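Local coordinates for probable dipeptidase (Pseudomonas aeruginosa, PDB 3B40), which is probably a metal-dependent dipeptidase of the membrane dipeptidase (peptidase M19) family, hydrolysing dipeptides, at residues Ala66-Pro71 against Met137-Pro142; Phe163-Asn168 against Val211-Thr216. The protein carries 11 engineered substitutions. All blocks are in the same frame, centred on the assembly; numbering follows the deposited sequence.

Contact 1: Ala66-Pro71 against Met137-Pro142; sequences AIFGWP and MLNAYP
Pro71 rests on the flat ring of Tyr141, its CG 3.6 Å from the ring centroid and only 13° off the ring normal, so that a proline C-H meets the pi cloud in a CH-pi contact. Tyr141 reaches this place with CG anti to its own N (chi1 175°). Beside it the rigid ring of Pro142 fits against Gly69, with Pro142 CG 3.5 Å from Gly69 O, in the space that a beta carbon on Gly69 would crowd. The same carbonyl is gripped by Asn139, whose ND2 donates to Gly69 O at 2.8 Å, on a lone pair in the carbonyl plane. Asn139 OD1 takes a weak bond from Tyr141 N, closing an Asx turn, so one short amide both bridges the segments and steadies the bend. Where the backbones part, water 1 fills the notch, 2.7 Å from Leu138 O. Further back, Leu138 N donates to Ile67 O at 3.1 Å in a parallel pairing. The small Ala66 lets its CB sit 4.4 Å from Leu138 CB, and Phe68 lays CD1 3.3 Å from Leu138 O. The contact thus joins the ends of adjacent parallel strands 62-68 and 131-138 of the TIM barrel; Ile67 packs on Gln95 and Tyr141 on Val88 of helix 87-108, while Met137 leans on Phe161 of strand 160-162.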
ATOM      1  N   ALA A  66      -4.763  -7.444  -0.166  1.00 14.42           N
ATOM      2  CA  ALA A  66      -5.109  -7.239   1.221  1.00 14.92           C
ATOM      3  C   ALA A  66      -6.574  -7.559   1.497  1.00 15.15           C
ATOM      4  O   ALA A  66      -7.462  -7.142   0.752  1.00 15.21           O
ATOM      5  CB  ALA A  66      -4.809  -5.801   1.623  1.00 13.89           C
ATOM      6  N   ILE A  67      -6.782  -8.278   2.596  1.00 15.35           N
ATOM      7  CA  ILE A  67      -8.047  -8.347   3.287  1.00 16.00           C
ATOM      8  C   ILE A  67      -8.217  -6.994   3.965  1.00 16.59           C
ATOM      9  O   ILE A  67      -7.501  -6.670   4.937  1.00 14.71           O
ATOM     10  CB  ILE A  67      -8.014  -9.450   4.388  1.00 15.92           C
ATOM     11  CG1 ILE A  67      -7.669 -10.845   3.808  1.00 16.67           C
ATOM     12  CG2 ILE A  67      -9.307  -9.420   5.218  1.00 17.96           C
ATOM     13  CD1 ILE A  67      -8.487 -11.372   2.607  1.00 18.48           C
ATOM     14  N   PHE A  68      -9.156  -6.211   3.455  1.00 16.24           N
ATOM     15  CA  PHE A  68      -9.309  -4.809   3.871  1.00 17.68           C
ATOM     16  C   PHE A  68     -10.771  -4.518   4.190  1.00 18.42           C
ATOM     17  O   PHE A  68     -11.677  -4.980   3.474  1.00 18.98           O
ATOM     18  CB  PHE A  68      -8.840  -3.889   2.732  1.00 17.28           C
ATOM     19  CG  PHE A  68      -9.026  -2.412   3.005  1.00 19.02           C
ATOM     20  CD1 PHE A  68      -8.068  -1.708   3.712  1.00 17.90           C
ATOM     21  CD2 PHE A  68     -10.142  -1.717   2.505  1.00 18.34           C
ATOM     22  CE1 PHE A  68      -8.224  -0.334   3.969  1.00 19.07           C
ATOM     23  CE2 PHE A  68     -10.307  -0.339   2.762  1.00 18.28           C
ATOM     24  CZ  PHE A  68      -9.339   0.340   3.497  1.00 18.88           C
ATOM     25  N   GLY A  69     -10.997  -3.792   5.284  1.00 19.37           N
ATOM     26  CA  GLY A  69     -12.265  -3.108   5.513  1.00 21.06           C
ATOM     27  C   GLY A  69     -11.980  -1.777   6.199  1.00 22.07           C
ATOM     28  O   GLY A  69     -10.926  -1.610   6.822  1.00 21.62           O
ATOM     29  N   TRP A  70     -12.909  -0.828   6.075  1.00 22.90           N
ATOM     30  CA  TRP A  70     -12.816   0.459   6.766  1.00 23.68           C
ATOM     31  C   TRP A  70     -14.204   1.101   6.873  1.00 24.71           C
ATOM     32  O   TRP A  70     -15.166   0.529   6.346  1.00 24.98           O
ATOM     33  CB  TRP A  70     -11.811   1.366   6.030  1.00 23.82           C
ATOM     34  CG  TRP A  70     -12.371   2.087   4.878  1.00 21.55           C
ATOM     35  CD1 TRP A  70     -13.169   1.583   3.889  1.00 23.18           C
ATOM     36  CD2 TRP A  70     -12.164   3.460   4.575  1.00 22.26           C
ATOM     37  NE1 TRP A  70     -13.470   2.571   2.975  1.00 21.57           N
ATOM     38  CE2 TRP A  70     -12.867   3.736   3.381  1.00 22.26           C
ATOM     39  CE3 TRP A  70     -11.433   4.496   5.195  1.00 22.73           C
ATOM     40  CZ2 TRP A  70     -12.879   5.020   2.795  1.00 24.02           C
ATOM     41  CZ3 TRP A  70     -11.451   5.771   4.615  1.00 22.10           C
ATOM     42  CH2 TRP A  70     -12.154   6.012   3.420  1.00 22.55           C
ATOM     43  N   PRO A  71     -14.327   2.269   7.569  1.00 25.73           N
ATOM     44  CA  PRO A  71     -15.641   2.913   7.764  1.00 26.53           C
ATOM     45  C   PRO A  71     -16.090   3.691   6.521  1.00 28.02           C
ATOM     46  O   PRO A  71     -16.176   4.928   6.549  1.00 27.87           O
ATOM     47  CB  PRO A  71     -15.412   3.870   8.958  1.00 27.23           C
ATOM     48  CG  PRO A  71     -13.954   3.622   9.429  1.00 26.60           C
ATOM     49  CD  PRO A  71     -13.255   3.036   8.226  1.00 25.48           C
ATOM     50  N   MET A 137      -3.395  -8.090   5.004  1.00 16.44           N
ATOM     51  CA  MET A 137      -4.532  -7.515   5.702  1.00 16.19           C
ATOM     52  C   MET A 137      -4.074  -6.107   6.026  1.00 17.33           C
ATOM     53  O   MET A 137      -2.928  -5.916   6.448  1.00 18.23           O
ATOM     54  CB  MET A 137      -4.828  -8.328   6.988  1.00 15.94           C
ATOM     55  CG  MET A 137      -6.026  -7.863   7.803  1.00 15.83           C
ATOM     56  SD  MET A 137      -6.859  -9.111   8.833  1.00 15.21           S
ATOM     57  CE  MET A 137      -5.715  -9.246  10.148  1.00 15.25           C
ATOM     58  N   LEU A 138      -4.929  -5.116   5.795  1.00 17.58           N
ATOM     59  CA  LEU A 138      -4.578  -3.751   6.135  1.00 18.84           C
ATOM     60  C   LEU A 138      -5.754  -3.156   6.873  1.00 19.00           C
ATOM     61  O   LEU A 138      -6.892  -3.281   6.416  1.00 20.15           O
ATOM     62  CB  LEU A 138      -4.203  -2.932   4.875  1.00 18.31           C
ATOM     63  CG  LEU A 138      -3.727  -1.476   5.009  1.00 18.13           C
ATOM     64  CD1 LEU A 138      -2.353  -1.393   5.657  1.00 13.09           C
ATOM     65  CD2 LEU A 138      -3.659  -0.816   3.623  1.00 18.24           C
ATOM     66  N   ASN A 139      -5.462  -2.568   8.035  1.00 19.66           N
ATOM     67  CA  ASN A 139      -6.419  -1.819   8.882  1.00 18.84           C
ATOM     68  C   ASN A 139      -6.982  -2.641  10.055  1.00 19.06           C
ATOM     69  O   ASN A 139      -7.714  -3.625   9.850  1.00 18.89           O
ATOM     70  CB  ASN A 139      -7.567  -1.261   8.058  1.00 18.91           C
ATOM     71  CG  ASN A 139      -8.300  -0.122   8.755  1.00 18.99           C
ATOM     72  OD1 ASN A 139      -7.842   0.420   9.769  1.00 14.91           O
ATOM     73  ND2 ASN A 139      -9.416   0.279   8.172  1.00 17.73           N
ATOM     74  N   ALA A 140      -6.648  -2.242  11.282  1.00 17.92           N
ATOM     75  CA  ALA A 140      -7.165  -2.940  12.475  1.00 17.52           C
ATOM     76  C   ALA A 140      -8.628  -2.594  12.807  1.00 18.26           C
ATOM     77  O   ALA A 140      -9.242  -3.259  13.639  1.00 18.05           O
ATOM     78  CB  ALA A 140      -6.274  -2.645  13.677  1.00 17.30           C
ATOM     79  N   TYR A 141      -9.171  -1.548  12.170  1.00 19.00           N
ATOM     80  CA  TYR A 141     -10.557  -1.117  12.410  1.00 20.64           C
ATOM     81  C   TYR A 141     -11.608  -2.260  12.430  1.00 21.38           C
ATOM     82  O   TYR A 141     -12.367  -2.373  13.389  1.00 22.37           O
ATOM     83  CB  TYR A 141     -10.950   0.011  11.449  1.00 20.59           C
ATOM     84  CG  TYR A 141     -12.409   0.417  11.558  1.00 22.24           C
ATOM     85  CD1 TYR A 141     -12.836   1.294  12.574  1.00 21.98           C
ATOM     86  CD2 TYR A 141     -13.370  -0.072  10.651  1.00 19.44           C
ATOM     87  CE1 TYR A 141     -14.174   1.671  12.690  1.00 21.08           C
ATOM     88  CE2 TYR A 141     -14.725   0.302  10.773  1.00 20.88           C
ATOM     89  CZ  TYR A 141     -15.106   1.171  11.787  1.00 20.23           C
ATOM     90  OH  TYR A 141     -16.423   1.547  11.905  1.00 22.66           O
ATOM     91  N   PRO A 142     -11.652  -3.133  11.399  1.00 22.30           N
ATOM     92  CA  PRO A 142     -12.674  -4.193  11.466  1.00 22.43           C
ATOM     93  C   PRO A 142     -12.560  -5.172  12.649  1.00 23.29           C
ATOM     94  O   PRO A 142     -13.537  -5.874  12.960  1.00 23.00           O
ATOM     95  CB  PRO A 142     -12.456  -4.967  10.176  1.00 23.68           C
ATOM     96  CG  PRO A 142     -11.701  -4.040   9.267  1.00 22.55           C
ATOM     97  CD  PRO A 142     -10.860  -3.207  10.155  1.00 22.56           C
TER
HETATM   98  O   HOH W   1      -8.660  -5.056   7.452  1.00 18.29           O

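Contact 2: Phe163-Asn168 against Val211-Thr216; sequences FSYVGN and VSQMST. Engineered in segment 163-168: Ser164 (natural residue Asn).
Ser164 and Tyr165, in an extended run of backbone, pass Met214 and Gln213 at CA-CA distances of 5.2 and 5.3 Å respectively, where the chain from Val211 to Met214 makes a type II beta turn with Gln213 at its positive-phi corner (phi 92°). Water 2 spans the gap, accepting from Ser164 N and donating to Ser212 O at 2.6 Å. The Gln213 chain, kinked at chi2 (-98°), carries its amide alongside the Tyr165 ring, both pointing the same way with their planes 31° apart and NE2 3.6 Å from Tyr165 CD1. Glutamine suits the place because its chain is long enough to set a flat amide beside the ring, while OE1 takes a hydrogen bond from Arg176; the Tyr165 hydroxyl bonds to Asp362. Both segments are loops following neighbouring strands, 160-162 and 208-210, of the TIM barrel, on the C-terminal rim where such barrels carry their active sites. Ser164, an engineered residue, sets OG 3.2 Å from Met214 CG. Beyond it the flexible Met214 bends at chi3, bringing CE to 3.7 Å from Phe163 CD2 and placing SD obliquely to the ring, a Met-aromatic contact. Phe163 also packs on helix 193-205, and Ser215, whose hydroxyl caps a backbone N, starts helix 216-225.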
ATOM      1  N   PHE A 163      -1.448  -2.181  10.552  1.00 15.18           N
ATOM      2  CA  PHE A 163      -2.410  -1.657  11.514  1.00 14.88           C
ATOM      3  C   PHE A 163      -3.318  -0.590  10.966  1.00 15.41           C
ATOM      4  O   PHE A 163      -4.447  -0.411  11.457  1.00 15.24           O
ATOM      5  CB  PHE A 163      -1.644  -0.995  12.651  1.00 15.45           C
ATOM      6  CG  PHE A 163      -1.024  -1.965  13.618  1.00 15.81           C
ATOM      7  CD1 PHE A 163      -1.565  -2.110  14.873  1.00 14.94           C
ATOM      8  CD2 PHE A 163       0.140  -2.686  13.284  1.00 16.58           C
ATOM      9  CE1 PHE A 163      -0.991  -2.993  15.804  1.00 17.45           C
ATOM     10  CE2 PHE A 163       0.699  -3.574  14.191  1.00 19.17           C
ATOM     11  CZ  PHE A 163       0.147  -3.710  15.465  1.00 17.11           C
ATOM     12  N   SER A 164      -2.817   0.184  10.005  1.00 15.36           N
ATOM     13  CA  SER A 164      -3.497   1.428   9.669  1.00 15.19           C
ATOM     14  C   SER A 164      -3.933   1.547   8.253  1.00 15.49           C
ATOM     15  O   SER A 164      -3.379   0.913   7.372  1.00 17.06           O
ATOM     16  CB  SER A 164      -2.619   2.641   9.989  1.00 14.60           C
ATOM     17  OG  SER A 164      -2.277   2.685  11.357  1.00 15.23           O
ATOM     18  N   TYR A 165      -4.962   2.362   8.064  1.00 16.18           N
ATOM     19  CA  TYR A 165      -5.271   2.993   6.801  1.00 17.10           C
ATOM     20  C   TYR A 165      -5.450   4.498   7.101  1.00 17.20           C
ATOM     21  O   TYR A 165      -4.884   5.022   8.079  1.00 18.04           O
ATOM     22  CB  TYR A 165      -6.520   2.341   6.184  1.00 17.10           C
ATOM     23  CG  TYR A 165      -6.829   2.716   4.752  1.00 16.65           C
ATOM     24  CD1 TYR A 165      -5.965   2.369   3.691  1.00 17.84           C
ATOM     25  CD2 TYR A 165      -8.003   3.403   4.449  1.00 16.36           C
ATOM     26  CE1 TYR A 165      -6.280   2.723   2.341  1.00 17.38           C
ATOM     27  CE2 TYR A 165      -8.304   3.777   3.142  1.00 19.55           C
ATOM     28  CZ  TYR A 165      -7.450   3.423   2.087  1.00 19.79           C
ATOM     29  OH  TYR A 165      -7.800   3.780   0.800  1.00 16.88           O
ATOM     30  N   VAL A 166      -6.176   5.198   6.244  1.00 17.31           N
ATOM     31  CA  VAL A 166      -6.728   6.531   6.561  1.00 17.30           C
ATOM     32  C   VAL A 166      -7.698   6.407   7.763  1.00 16.26           C
ATOM     33  O   VAL A 166      -8.490   5.458   7.834  1.00 16.66           O
ATOM     34  CB  VAL A 166      -7.448   7.118   5.302  1.00 17.31           C
ATOM     35  CG1 VAL A 166      -8.075   8.455   5.611  1.00 18.93           C
ATOM     36  CG2 VAL A 166      -6.458   7.308   4.153  1.00 16.73           C
ATOM     37  N   GLY A 167      -7.619   7.334   8.719  1.00 16.68           N
ATOM     38  CA  GLY A 167      -8.477   7.301   9.902  1.00 15.36           C
ATOM     39  C   GLY A 167      -7.761   6.632  11.068  1.00 15.61           C
ATOM     40  O   GLY A 167      -7.076   5.635  10.884  1.00 15.28           O
ATOM     41  N   ASN A 168      -7.868   7.202  12.263  1.00 14.90           N
ATOM     42  CA  ASN A 168      -7.332   6.550  13.456  1.00 15.12           C
ATOM     43  C   ASN A 168      -8.137   5.300  13.718  1.00 15.33           C
ATOM     44  O   ASN A 168      -9.290   5.208  13.298  1.00 15.78           O
ATOM     45  CB  ASN A 168      -7.451   7.460  14.688  1.00 14.62           C
ATOM     46  CG  ASN A 168      -6.509   8.663  14.648  1.00 13.84           C
ATOM     47  OD1 ASN A 168      -5.469   8.637  13.995  1.00 14.49           O
ATOM     48  ND2 ASN A 168      -6.855   9.719  15.394  1.00 10.04           N
ATOM     49  N   VAL A 211       4.082  -1.142   8.330  1.00 12.23           N
ATOM     50  CA  VAL A 211       3.954   0.154   8.938  1.00 13.20           C
ATOM     51  C   VAL A 211       3.469   1.268   7.995  1.00 12.79           C
ATOM     52  O   VAL A 211       3.289   2.385   8.444  1.00 12.67           O
ATOM     53  CB  VAL A 211       5.266   0.601   9.674  1.00 12.45           C
ATOM     54  CG1 VAL A 211       5.672  -0.462  10.710  1.00 11.68           C
ATOM     55  CG2 VAL A 211       6.374   0.846   8.667  1.00 14.09           C
ATOM     56  N   SER A 212       3.243   0.973   6.715  1.00 12.18           N
ATOM     57  CA  SER A 212       2.708   2.004   5.805  1.00 12.36           C
ATOM     58  C   SER A 212       1.338   2.438   6.339  1.00 12.57           C
ATOM     59  O   SER A 212       0.573   1.576   6.745  1.00 12.68           O
ATOM     60  CB  SER A 212       2.579   1.475   4.370  1.00 12.43           C
ATOM     61  OG  SER A 212       3.854   1.409   3.745  1.00 12.89           O
ATOM     62  N   GLN A 213       1.078   3.760   6.368  1.00 12.34           N
ATOM     63  CA  GLN A 213      -0.204   4.380   6.792  1.00 12.18           C
ATOM     64  C   GLN A 213      -0.262   4.761   8.294  1.00 12.43           C
ATOM     65  O   GLN A 213      -1.087   5.579   8.707  1.00 12.51           O
ATOM     66  CB  GLN A 213      -1.429   3.528   6.413  1.00 12.98           C
ATOM     67  CG  GLN A 213      -1.585   3.091   4.900  1.00 13.22           C
ATOM     68  CD  GLN A 213      -2.513   3.939   4.064  1.00 13.44           C
ATOM     69  OE1 GLN A 213      -3.108   4.904   4.551  1.00 16.17           O
ATOM     70  NE2 GLN A 213      -2.664   3.569   2.756  1.00 13.75           N
ATOM     71  N   MET A 214       0.590   4.129   9.102  1.00 11.69           N
ATOM     72  CA  MET A 214       0.663   4.335  10.545  1.00 12.02           C
ATOM     73  C   MET A 214       1.311   5.691  10.858  1.00 12.23           C
ATOM     74  O   MET A 214       2.213   6.113  10.154  1.00 12.82           O
ATOM     75  CB  MET A 214       1.531   3.218  11.166  1.00 11.26           C
ATOM     76  CG  MET A 214       0.841   1.814  11.173  1.00 13.95           C
ATOM     77  SD  MET A 214       1.777   0.442  11.940  1.00 11.86           S
ATOM     78  CE  MET A 214       1.547   0.730  13.678  1.00 18.10           C
ATOM     79  N   SER A 215       0.877   6.352  11.934  1.00 13.16           N
ATOM     80  CA  SER A 215       1.519   7.577  12.417  1.00 12.94           C
ATOM     81  C   SER A 215       3.009   7.316  12.745  1.00 13.13           C
ATOM     82  O   SER A 215       3.447   6.146  12.902  1.00 13.98           O
ATOM     83  CB  SER A 215       0.772   8.113  13.652  1.00 13.78           C
ATOM     84  OG  SER A 215       1.188   7.417  14.801  1.00 12.86           O
ATOM     85  N   THR A 216       3.786   8.385  12.830  1.00 12.86           N
ATOM     86  CA  THR A 216       5.210   8.284  13.169  1.00 13.04           C
ATOM     87  C   THR A 216       5.476   7.676  14.531  1.00 12.61           C
ATOM     88  O   THR A 216       6.347   6.812  14.659  1.00 12.13           O
ATOM     89  CB  THR A 216       5.919   9.638  13.040  1.00 13.34           C
ATOM     90  OG1 THR A 216       5.905   9.997  11.647  1.00 15.06           O
ATOM     91  CG2 THR A 216       7.406   9.540  13.519  1.00 11.65           C
TER
HETATM   92  O   HOH W   2      -0.232  -0.204   8.502  1.00 17.79           O

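Overall arrangement
Following the chain from the N terminus, past strand 25-29, contact 1 begins at the end of strand 62-68; the chain then runs through helix 87-108 and strand 113-115 and returns along strand 131-138 to close it, 66 residues later. Only then does contact 2 open, after strand 160-162; its loop, holding helix 193-205, closes after strand 208-210. The two loops follow in series, neither nesting nor crossing, yet the contacts touch. Ala140 N lies 2.9 Å from Phe163 O, a probable hydrogen bond, and the rings of Phe68 and Trp70 meet Tyr165 edge-to-face. Four strands of the barrel, 62-68, 131-138, 160-162 and 208-210, are thereby joined through the segments at their C-terminal ends.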